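Long-range contacts in alpha-L-arabinosidase (Xanthomonas axonopodis pv. citri, PDB 6D25), which probably hydrolyses alpha-L-arabinofuranosyl side groups from arabinoxylans, coping with internally di-substituted units, as a glycoside hydrolase of family GH51: residues R79-A85 with T384-M389; K388-P393 with Y481-A485; Q47-A53 with I89-I94. All blocks are in the same frame, centred on the assembly; numbering follows the deposited sequence.

Contact 1 (R79-A85 with T384-M389)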
loop_
_atom_site.group_PDB
_atom_site.type_symbol
_atom_site.label_atom_id
_atom_site.label_comp_id
_atom_site.label_asym_id
_atom_site.label_seq_id
_atom_site.Cartn_x
_atom_site.Cartn_y
_atom_site.Cartn_z
ATOM N N ARG A 79 15.998 29.216 -19.892
ATOM C CA ARG A 79 17.118 29.815 -20.620
ATOM C C ARG A 79 16.868 29.672 -22.136
ATOM O O ARG A 79 16.487 28.607 -22.659
ATOM C CB ARG A 79 18.456 29.235 -20.155
ATOM C CG ARG A 79 18.632 27.743 -20.347
ATOM C CD ARG A 79 19.942 27.306 -19.670
ATOM N NE ARG A 79 21.089 27.882 -20.342
ATOM C CZ ARG A 79 22.286 28.017 -19.800
ATOM N NH1 ARG A 79 23.287 28.382 -20.563
ATOM N NH2 ARG A 79 22.466 27.805 -18.482
ATOM N N ASN A 80 17.092 30.785 -22.830
ATOM C CA ASN A 80 16.708 30.927 -24.250
ATOM C C ASN A 80 17.504 29.972 -25.169
ATOM O O ASN A 80 16.983 29.460 -26.163
ATOM C CB ASN A 80 16.947 32.362 -24.705
ATOM C CG ASN A 80 15.920 33.337 -24.162
ATOM O OD1 ASN A 80 14.872 32.928 -23.663
ATOM N ND2 ASN A 80 16.214 34.620 -24.265
ATOM N N ASP A 81 18.790 29.817 -24.882
ATOM C CA ASP A 81 19.698 29.042 -25.739
ATOM C C ASP A 81 19.216 27.584 -25.802
ATOM O O ASP A 81 19.170 26.985 -26.900
ATOM C CB ASP A 81 21.162 29.187 -25.311
ATOM C CG ASP A 81 21.493 28.934 -23.829
ATOM O OD1 ASP A 81 20.599 28.546 -23.061
ATOM O OD2 ASP A 81 22.667 29.223 -23.429
ATOM N N VAL A 82 18.825 27.025 -24.661
ATOM C CA VAL A 82 18.385 25.637 -24.594
ATOM C C VAL A 82 17.036 25.485 -25.300
ATOM O O VAL A 82 16.801 24.507 -26.003
ATOM C CB VAL A 82 18.338 25.152 -23.132
ATOM C CG1 VAL A 82 17.582 23.840 -22.994
ATOM C CG2 VAL A 82 19.732 25.017 -22.559
ATOM N N VAL A 83 16.129 26.434 -25.083
ATOM C CA VAL A 83 14.837 26.407 -25.736
ATOM C C VAL A 83 15.028 26.338 -27.259
ATOM O O VAL A 83 14.409 25.496 -27.928
ATOM C CB VAL A 83 13.956 27.613 -25.326
ATOM C CG1 VAL A 83 12.736 27.762 -26.218
ATOM C CG2 VAL A 83 13.543 27.490 -23.874
ATOM N N ALA A 84 15.880 27.215 -27.802
ATOM C CA ALA A 84 16.050 27.271 -29.238
ATOM C C ALA A 84 16.648 25.948 -29.752
ATOM O O ALA A 84 16.234 25.400 -30.803
ATOM C CB ALA A 84 16.885 28.467 -29.589
ATOM N N ALA A 85 17.625 25.422 -29.029
ATOM C CA ALA A 85 18.301 24.208 -29.471
ATOM C C ALA A 85 17.341 23.002 -29.465
ATOM O O ALA A 85 17.365 22.161 -30.363
ATOM C CB ALA A 85 19.509 23.974 -28.615
ATOM N N THR A 384 25.645 22.851 -20.165
ATOM C CA THR A 384 25.662 24.269 -19.819
ATOM C C THR A 384 26.551 24.484 -18.600
ATOM O O THR A 384 26.749 23.598 -17.773
ATOM C CB THR A 384 24.277 24.840 -19.508
ATOM O OG1 THR A 384 23.829 24.322 -18.261
ATOM C CG2 THR A 384 23.252 24.550 -20.570
ATOM N N ASP A 385 27.059 25.704 -18.508
ATOM C CA ASP A 385 27.824 26.124 -17.361
ATOM C C ASP A 385 27.686 27.648 -17.235
ATOM O O ASP A 385 28.361 28.394 -17.962
ATOM C CB ASP A 385 29.289 25.715 -17.540
ATOM C CG ASP A 385 30.177 26.121 -16.370
ATOM O OD1 ASP A 385 29.656 26.567 -15.346
ATOM O OD2 ASP A 385 31.368 25.978 -16.499
ATOM N N GLY A 386 26.763 28.083 -16.404
ATOM C CA GLY A 386 26.353 29.456 -16.414
ATOM C C GLY A 386 25.833 29.823 -17.788
ATOM O O GLY A 386 25.080 29.047 -18.367
ATOM N N ASP A 387 26.254 30.949 -18.349
ATOM C CA ASP A 387 25.695 31.369 -19.618
ATOM C C ASP A 387 26.308 30.581 -20.791
ATOM O O ASP A 387 25.842 30.761 -21.880
ATOM C CB ASP A 387 25.777 32.885 -19.824
ATOM C CG ASP A 387 27.183 33.453 -19.914
ATOM O OD1 ASP A 387 28.149 32.695 -19.940
ATOM O OD2 ASP A 387 27.309 34.679 -19.867
ATOM N N LYS A 388 27.267 29.692 -20.564
ATOM C CA LYS A 388 27.853 28.895 -21.653
ATOM C C LYS A 388 26.980 27.675 -21.977
ATOM O O LYS A 388 26.379 27.082 -21.092
ATOM C CB LYS A 388 29.241 28.422 -21.241
ATOM C CG LYS A 388 30.258 29.539 -21.044
ATOM C CD LYS A 388 31.569 29.082 -20.458
ATOM C CE LYS A 388 32.350 30.288 -19.992
ATOM N NZ LYS A 388 33.639 29.886 -19.423
ATOM N N MET A 389 26.941 27.309 -23.251
ATOM C CA MET A 389 26.167 26.174 -23.712
ATOM C C MET A 389 26.917 25.479 -24.844
ATOM O O MET A 389 27.441 26.151 -25.699
ATOM C CB MET A 389 24.788 26.610 -24.218
ATOM C CG MET A 389 23.854 25.435 -24.475
ATOM S SD MET A 389 22.393 25.798 -25.507
ATOM C CE MET A 389 23.230 25.944 -27.084
HETATM O O HOH W 1 22.743 31.825 -22.143
HETATM O O HOH W 2 24.365 30.411 -24.966
#
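The tight turn of the beta-hairpin made by strands 382-385 and 388-391 is pinned to the start of helix 80-88, where the guanidinium of Arg-79, the residue at the helix N-cap position, grips the carbonyl of Gly-386 end-on. NH1 and NH2 both donate to Gly-386 O, each at 2.9 Å. The oxygen lies close to the guanidinium plane, and the bond from NH1 is bent to 139°, much like its twin from NH2, because two N-H groups converge on one acceptor. Asp-81 takes the adjoining edge side-on: NE binds OD1 at 2.8 Å and NH1 binds OD2 at 3.1 Å, both nearly straight and both on syn lone pairs. A bend in the Arg-79 chain at chi3 (-66°) presents the group to carboxylate and turn together. With NH2 also bonded to Gly-62 O, the guanidinium is held against rotation. Over one face sits the methyl of Thr-384, its CG2 3.7 Å above the centre of the plane.

The Asp-81 carboxylate has further tasks. Two waters donate to OD2 and also reach Asp-387 O, one of them only weakly, so the turn is tied to the helix by solvent as well. Met-389 slides past Asp-81 in the opposite direction, with SD 3.6 Å from Asp-81 CB. Beyond it the thioether meets Val-82 CG2 at 4.0 Å, and CE approaches the methyl of Ala-85 along the same side of the helix. Gly-386 has positive phi (58°), and the backbones of Asp-385 and Lys-388 are doubly hydrogen-bonded, which is the signature of a two-residue beta-hairpin closed by a type II' turn.

Contact 2 (K388-P393 with Y481-A485)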
loop_
_atom_site.group_PDB
_atom_site.type_symbol
_atom_site.label_atom_id
_atom_site.label_comp_id
_atom_site.label_asym_id
_atom_site.label_seq_id
_atom_site.Cartn_x
_atom_site.Cartn_y
_atom_site.Cartn_z
ATOM N N LYS A 388 27.267 29.692 -20.564
ATOM C CA LYS A 388 27.853 28.895 -21.653
ATOM C C LYS A 388 26.980 27.675 -21.977
ATOM O O LYS A 388 26.379 27.082 -21.092
ATOM C CB LYS A 388 29.241 28.422 -21.241
ATOM C CG LYS A 388 30.258 29.539 -21.044
ATOM C CD LYS A 388 31.569 29.082 -20.458
ATOM C CE LYS A 388 32.350 30.288 -19.992
ATOM N NZ LYS A 388 33.639 29.886 -19.423
ATOM N N MET A 389 26.941 27.309 -23.251
ATOM C CA MET A 389 26.167 26.174 -23.712
ATOM C C MET A 389 26.917 25.479 -24.844
ATOM O O MET A 389 27.441 26.151 -25.699
ATOM C CB MET A 389 24.788 26.610 -24.218
ATOM C CG MET A 389 23.854 25.435 -24.475
ATOM S SD MET A 389 22.393 25.798 -25.507
ATOM C CE MET A 389 23.230 25.944 -27.084
ATOM N N VAL A 390 26.908 24.159 -24.876
ATOM C CA VAL A 390 27.474 23.422 -26.002
ATOM C C VAL A 390 26.539 22.274 -26.396
ATOM O O VAL A 390 25.892 21.649 -25.556
ATOM C CB VAL A 390 28.899 22.930 -25.681
ATOM C CG1 VAL A 390 28.942 21.907 -24.577
ATOM C CG2 VAL A 390 29.581 22.345 -26.898
ATOM N N LEU A 391 26.424 22.051 -27.689
ATOM C CA LEU A 391 25.668 20.965 -28.274
ATOM C C LEU A 391 26.585 19.741 -28.394
ATOM O O LEU A 391 27.690 19.850 -28.875
ATOM C CB LEU A 391 25.180 21.373 -29.665
ATOM C CG LEU A 391 24.325 22.637 -29.729
ATOM C CD1 LEU A 391 23.922 22.973 -31.146
ATOM C CD2 LEU A 391 23.050 22.431 -28.947
ATOM N N THR A 392 26.102 18.591 -27.971
ATOM C CA THR A 392 26.941 17.380 -27.947
ATOM C C THR A 392 26.864 16.647 -29.296
ATOM O O THR A 392 25.962 16.853 -30.097
ATOM C CB THR A 392 26.501 16.443 -26.821
ATOM O OG1 THR A 392 25.198 15.941 -27.144
ATOM C CG2 THR A 392 26.522 17.136 -25.469
ATOM N N PRO A 393 27.792 15.720 -29.519
ATOM C CA PRO A 393 27.698 14.841 -30.660
ATOM C C PRO A 393 26.355 14.109 -30.724
ATOM O O PRO A 393 25.815 13.915 -31.809
ATOM C CB PRO A 393 28.877 13.867 -30.508
ATOM C CG PRO A 393 29.877 14.687 -29.782
ATOM C CD PRO A 393 29.040 15.474 -28.781
ATOM N N TYR A 481 35.358 15.223 -28.412
ATOM C CA TYR A 481 34.117 15.707 -27.861
ATOM C C TYR A 481 34.090 17.238 -27.986
ATOM O O TYR A 481 35.072 17.845 -28.308
ATOM C CB TYR A 481 33.966 15.240 -26.402
ATOM C CG TYR A 481 35.148 15.531 -25.503
ATOM C CD1 TYR A 481 35.277 16.748 -24.863
ATOM C CD2 TYR A 481 36.106 14.571 -25.252
ATOM C CE1 TYR A 481 36.334 17.024 -24.015
ATOM C CE2 TYR A 481 37.197 14.828 -24.439
ATOM C CZ TYR A 481 37.281 16.043 -23.785
ATOM O OH TYR A 481 38.306 16.340 -22.964
ATOM N N ASN A 482 32.928 17.817 -27.766
ATOM C CA ASN A 482 32.737 19.255 -27.878
ATOM C C ASN A 482 32.915 19.900 -26.498
ATOM O O ASN A 482 32.491 19.335 -25.473
ATOM C CB ASN A 482 31.359 19.551 -28.462
ATOM C CG ASN A 482 31.246 19.151 -29.912
ATOM O OD1 ASN A 482 32.267 19.130 -30.615
ATOM N ND2 ASN A 482 30.029 18.810 -30.349
ATOM N N THR A 483 33.512 21.074 -26.489
ATOM C CA THR A 483 33.662 21.904 -25.284
ATOM C C THR A 483 33.222 23.343 -25.603
ATOM O O THR A 483 33.067 23.715 -26.756
ATOM C CB THR A 483 35.120 21.930 -24.811
ATOM O OG1 THR A 483 35.890 22.506 -25.864
ATOM C CG2 THR A 483 35.665 20.558 -24.476
ATOM N N TYR A 484 33.089 24.169 -24.579
ATOM C CA TYR A 484 32.757 25.598 -24.734
ATOM C C TYR A 484 33.827 26.282 -25.605
ATOM O O TYR A 484 33.489 27.066 -26.505
ATOM C CB TYR A 484 32.557 26.256 -23.363
ATOM C CG TYR A 484 31.604 25.512 -22.452
ATOM C CD1 TYR A 484 30.269 25.379 -22.808
ATOM C CD2 TYR A 484 32.004 24.923 -21.254
ATOM C CE1 TYR A 484 29.362 24.676 -22.027
ATOM C CE2 TYR A 484 31.116 24.205 -20.469
ATOM C CZ TYR A 484 29.786 24.069 -20.863
ATOM O OH TYR A 484 28.859 23.395 -20.134
ATOM N N ALA A 485 35.093 25.919 -25.413
ATOM C CA ALA A 485 36.216 26.479 -26.183
ATOM C C ALA A 485 36.254 25.924 -27.613
ATOM O O ALA A 485 36.753 26.587 -28.483
ATOM C CB ALA A 485 37.545 26.202 -25.478
#
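Tyr-484 lays one face of its ring against Lys-388 on the face of the beta-hairpin 382-391 that carries Lys-388 and Val-390, while Asn-482, two residues earlier in the same loop, reaches the other end of strand 388-391. The loop 481-485 runs almost exactly antiparallel to the strand, the two directions being 174° apart, yet it does not pair with it as a strand, and side chains make the join.

Lys-388 and Tyr-484 cross at about a right angle. Lys-388 CB stands 3.9 Å from the ring centroid, over the face but offset toward the rim, in a CH-pi contact; the extended chain stays beside the tyrosine as far as CD, and only its amine end leads away. The backbone carbonyl carbon of Met-389 lies at the ring edge. Val-390 also meets the tyrosine crosswise, its CG1 3.8 Å from Tyr-484 CE1. The two valine branches split the work: CG2, anti to the backbone N, turns to the other side and packs 3.7 Å from Asn-482 CB. Val-390 thus fills the space between tyrosine and asparagine, and on the hairpin side it also touches Leu-383.

Past the valine the strand gives way to helix 393-400, whose N-cap residue, Thr-392, bonds through OG1 to Tyr-395 N and to Ala-380 O. The Asn-482 amide works both ways: OD1 accepts from Val-490 N, later in the same loop, and ND2 turns to the strand. There ND2 slides past the Pro-393 ring, 3.8 Å from CD, and donates to Leu-391 O at 3.0 Å in the plane of that carbonyl, with an N-H...O angle of 151°.

Contact 3 (Q47-A53 with I89-I94)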
loop_
_atom_site.group_PDB
_atom_site.type_symbol
_atom_site.label_atom_id
_atom_site.label_comp_id
_atom_site.label_asym_id
_atom_site.label_seq_id
_atom_site.Cartn_x
_atom_site.Cartn_y
_atom_site.Cartn_z
ATOM N N GLN A 47 7.968 9.496 -31.382
ATOM C CA GLN A 47 8.188 9.400 -29.937
ATOM C C GLN A 47 9.417 8.531 -29.627
ATOM O O GLN A 47 9.839 8.470 -28.478
ATOM C CB GLN A 47 6.966 8.825 -29.222
ATOM C CG GLN A 47 5.649 9.519 -29.527
ATOM C CD GLN A 47 5.643 11.000 -29.251
ATOM O OE1 GLN A 47 6.418 11.488 -28.449
ATOM N NE2 GLN A 47 4.733 11.706 -29.908
ATOM N N LEU A 48 10.015 7.891 -30.644
ATOM C CA LEU A 48 11.295 7.215 -30.453
ATOM C C LEU A 48 12.416 8.211 -30.116
ATOM O O LEU A 48 13.485 7.803 -29.645
ATOM C CB LEU A 48 11.632 6.441 -31.742
ATOM C CG LEU A 48 10.756 5.219 -32.025
ATOM C CD1 LEU A 48 11.197 4.550 -33.310
ATOM C CD2 LEU A 48 10.770 4.237 -30.870
ATOM N N PHE A 49 12.191 9.485 -30.337
ATOM C CA PHE A 49 13.184 10.542 -30.098
ATOM C C PHE A 49 12.869 11.311 -28.811
ATOM O O PHE A 49 13.280 12.474 -28.680
ATOM C CB PHE A 49 13.221 11.463 -31.329
ATOM C CG PHE A 49 13.656 10.696 -32.555
ATOM C CD1 PHE A 49 14.989 10.388 -32.744
ATOM C CD2 PHE A 49 12.731 10.150 -33.423
ATOM C CE1 PHE A 49 15.394 9.591 -33.817
ATOM C CE2 PHE A 49 13.130 9.420 -34.529
ATOM C CZ PHE A 49 14.466 9.097 -34.702
ATOM N N GLY A 50 12.184 10.669 -27.874
ATOM C CA GLY A 50 11.860 11.293 -26.598
ATOM C C GLY A 50 13.091 11.645 -25.783
ATOM O O GLY A 50 14.206 11.041 -25.929
ATOM N N GLN A 51 12.897 12.674 -24.943
ATOM C CA GLN A 51 13.896 13.146 -24.011
ATOM C C GLN A 51 13.391 12.866 -22.584
ATOM O O GLN A 51 12.238 12.496 -22.358
ATOM C CB GLN A 51 14.162 14.634 -24.222
ATOM C CG GLN A 51 14.614 15.014 -25.638
ATOM C CD GLN A 51 16.059 14.665 -25.929
ATOM O OE1 GLN A 51 16.867 14.422 -25.031
ATOM N NE2 GLN A 51 16.400 14.633 -27.210
ATOM N N PHE A 52 14.298 13.034 -21.632
ATOM C CA PHE A 52 14.085 12.646 -20.259
ATOM C C PHE A 52 14.837 13.619 -19.363
ATOM O O PHE A 52 16.062 13.667 -19.398
ATOM C CB PHE A 52 14.546 11.189 -20.105
ATOM C CG PHE A 52 14.611 10.633 -18.715
ATOM C CD1 PHE A 52 13.773 11.105 -17.703
ATOM C CD2 PHE A 52 15.509 9.618 -18.424
ATOM C CE1 PHE A 52 13.881 10.592 -16.420
ATOM C CE2 PHE A 52 15.612 9.116 -17.128
ATOM C CZ PHE A 52 14.796 9.600 -16.140
ATOM N N ALA A 53 14.088 14.395 -18.565
ATOM C CA ALA A 53 14.660 15.424 -17.727
ATOM C C ALA A 53 14.308 15.175 -16.256
ATOM O O ALA A 53 13.298 15.727 -15.748
ATOM C CB ALA A 53 14.182 16.767 -18.188
ATOM N N ILE A 89 15.504 20.526 -32.870
ATOM C CA ILE A 89 15.487 19.064 -33.152
ATOM C C ILE A 89 14.069 18.484 -32.986
ATOM O O ILE A 89 13.901 17.243 -33.061
ATOM C CB ILE A 89 16.532 18.305 -32.317
ATOM C CG1 ILE A 89 16.353 18.491 -30.822
ATOM C CG2 ILE A 89 17.924 18.664 -32.762
ATOM C CD1 ILE A 89 17.121 17.490 -29.967
ATOM N N ALA A 90 13.068 19.346 -32.805
ATOM C CA ALA A 90 11.648 18.951 -32.722
ATOM C C ALA A 90 11.446 17.830 -31.679
ATOM O O ALA A 90 10.961 16.741 -31.968
ATOM C CB ALA A 90 11.124 18.550 -34.100
ATOM N N VAL A 91 11.819 18.108 -30.448
ATOM C CA VAL A 91 11.617 17.168 -29.357
ATOM C C VAL A 91 10.146 16.732 -29.351
ATOM O O VAL A 91 9.269 17.566 -29.270
ATOM C CB VAL A 91 12.037 17.775 -28.013
ATOM C CG1 VAL A 91 11.671 16.841 -26.874
ATOM C CG2 VAL A 91 13.520 18.121 -27.967
ATOM N N PRO A 92 9.883 15.418 -29.347
ATOM C CA PRO A 92 8.489 14.940 -29.436
ATOM C C PRO A 92 7.776 14.824 -28.079
ATOM O O PRO A 92 6.554 15.053 -27.960
ATOM C CB PRO A 92 8.632 13.538 -30.057
ATOM C CG PRO A 92 9.967 13.054 -29.526
ATOM C CD PRO A 92 10.825 14.317 -29.545
ATOM N N ASN A 93 8.532 14.463 -27.050
ATOM C CA ASN A 93 8.021 14.402 -25.654
ATOM C C ASN A 93 9.212 14.509 -24.709
ATOM O O ASN A 93 10.358 14.205 -25.109
ATOM C CB ASN A 93 7.185 13.154 -25.387
ATOM C CG ASN A 93 8.000 11.912 -25.119
ATOM O OD1 ASN A 93 8.576 11.755 -24.021
ATOM N ND2 ASN A 93 8.001 10.987 -26.067
ATOM N N ILE A 94 8.926 14.966 -23.495
ATOM C CA ILE A 94 9.885 14.943 -22.402
ATOM C C ILE A 94 9.241 14.230 -21.214
ATOM O O ILE A 94 8.138 14.628 -20.775
ATOM C CB ILE A 94 10.317 16.357 -21.976
ATOM C CG1 ILE A 94 10.907 17.157 -23.137
ATOM C CG2 ILE A 94 11.296 16.256 -20.796
ATOM C CD1 ILE A 94 11.173 18.623 -22.799
#
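Asn-93, at the start of strand 93-96, and Gln-47, in the segment leading to strand 51-52, join their side-chain amides in the (beta/alpha)8 barrel. Asn-93 ND2 donates to Gln-47 OE1 at 2.9 Å in an almost straight bond of 173°, meeting a lone pair of the oxygen in its carbonyl plane. The two amide planes are 27° apart. A bend at chi2 (-56°) carries the glutamine end back toward Asn-93, and OE1 also lies alongside the proline, 3.4 Å from Pro-92 CB. The asparagine oxygen is satisfied from outside: OD1 accepts from Asn-370 ND2, which donates to Gln-51 O as well. One amide of strand 366-371 thus bridges both segments.

The backbones meet in parallel register at Gln-51 and Ile-94. Gln-51 N donates to Asn-93 O at 3.0 Å, again nearly straight, and the pairing continues through Arg-95, hydrogen-bonded to the backbones of both Gln-51 and Ala-53. One residue before Gln-51, Gly-50 CA approaches the same Asn-93 O at 3.6 Å, and within the bridge pair Ile-94 CA makes a similar C-H...O contact with Gln-51 O. Phe-49 O lies close to the proline ring, 3.2 Å from Pro-92 CD.

Apolar contacts flank these bonds. The aliphatic part of Gln-51 crosses Val-91 at about a right angle, CG lying 3.7 Å from CG1, and Ala-53 CB packs on Ile-94 CG2. Every touching residue is buried. Two adjacent parallel strands, 51-52 and 93-96, linked through helix 80-88 and sealed by a residue of the eighth strand, are typical of the (beta/alpha)8 barrel of GH51 enzymes.

Overall arrangement
Contacts 1 and 2 lie side by side, their centres about 11 Å apart, and share Lys-388 and Met-389 on strand 388-391: helix 80-88 meets the hairpin in one, and the loop after strand 468-473 in the other. Contact 3 is deeper, about 6 Å from the centre of the chain and 18 and 20 Å from the centres of contacts 1 and 2. Helix 80-88 leads directly into strand 93-96, so contacts 1 and 3 interleave along the chain, whereas contact 2 opens only after contact 3 has closed. The hairpin thereby connects the barrel's first helical crossover with a loop of the C-terminal region.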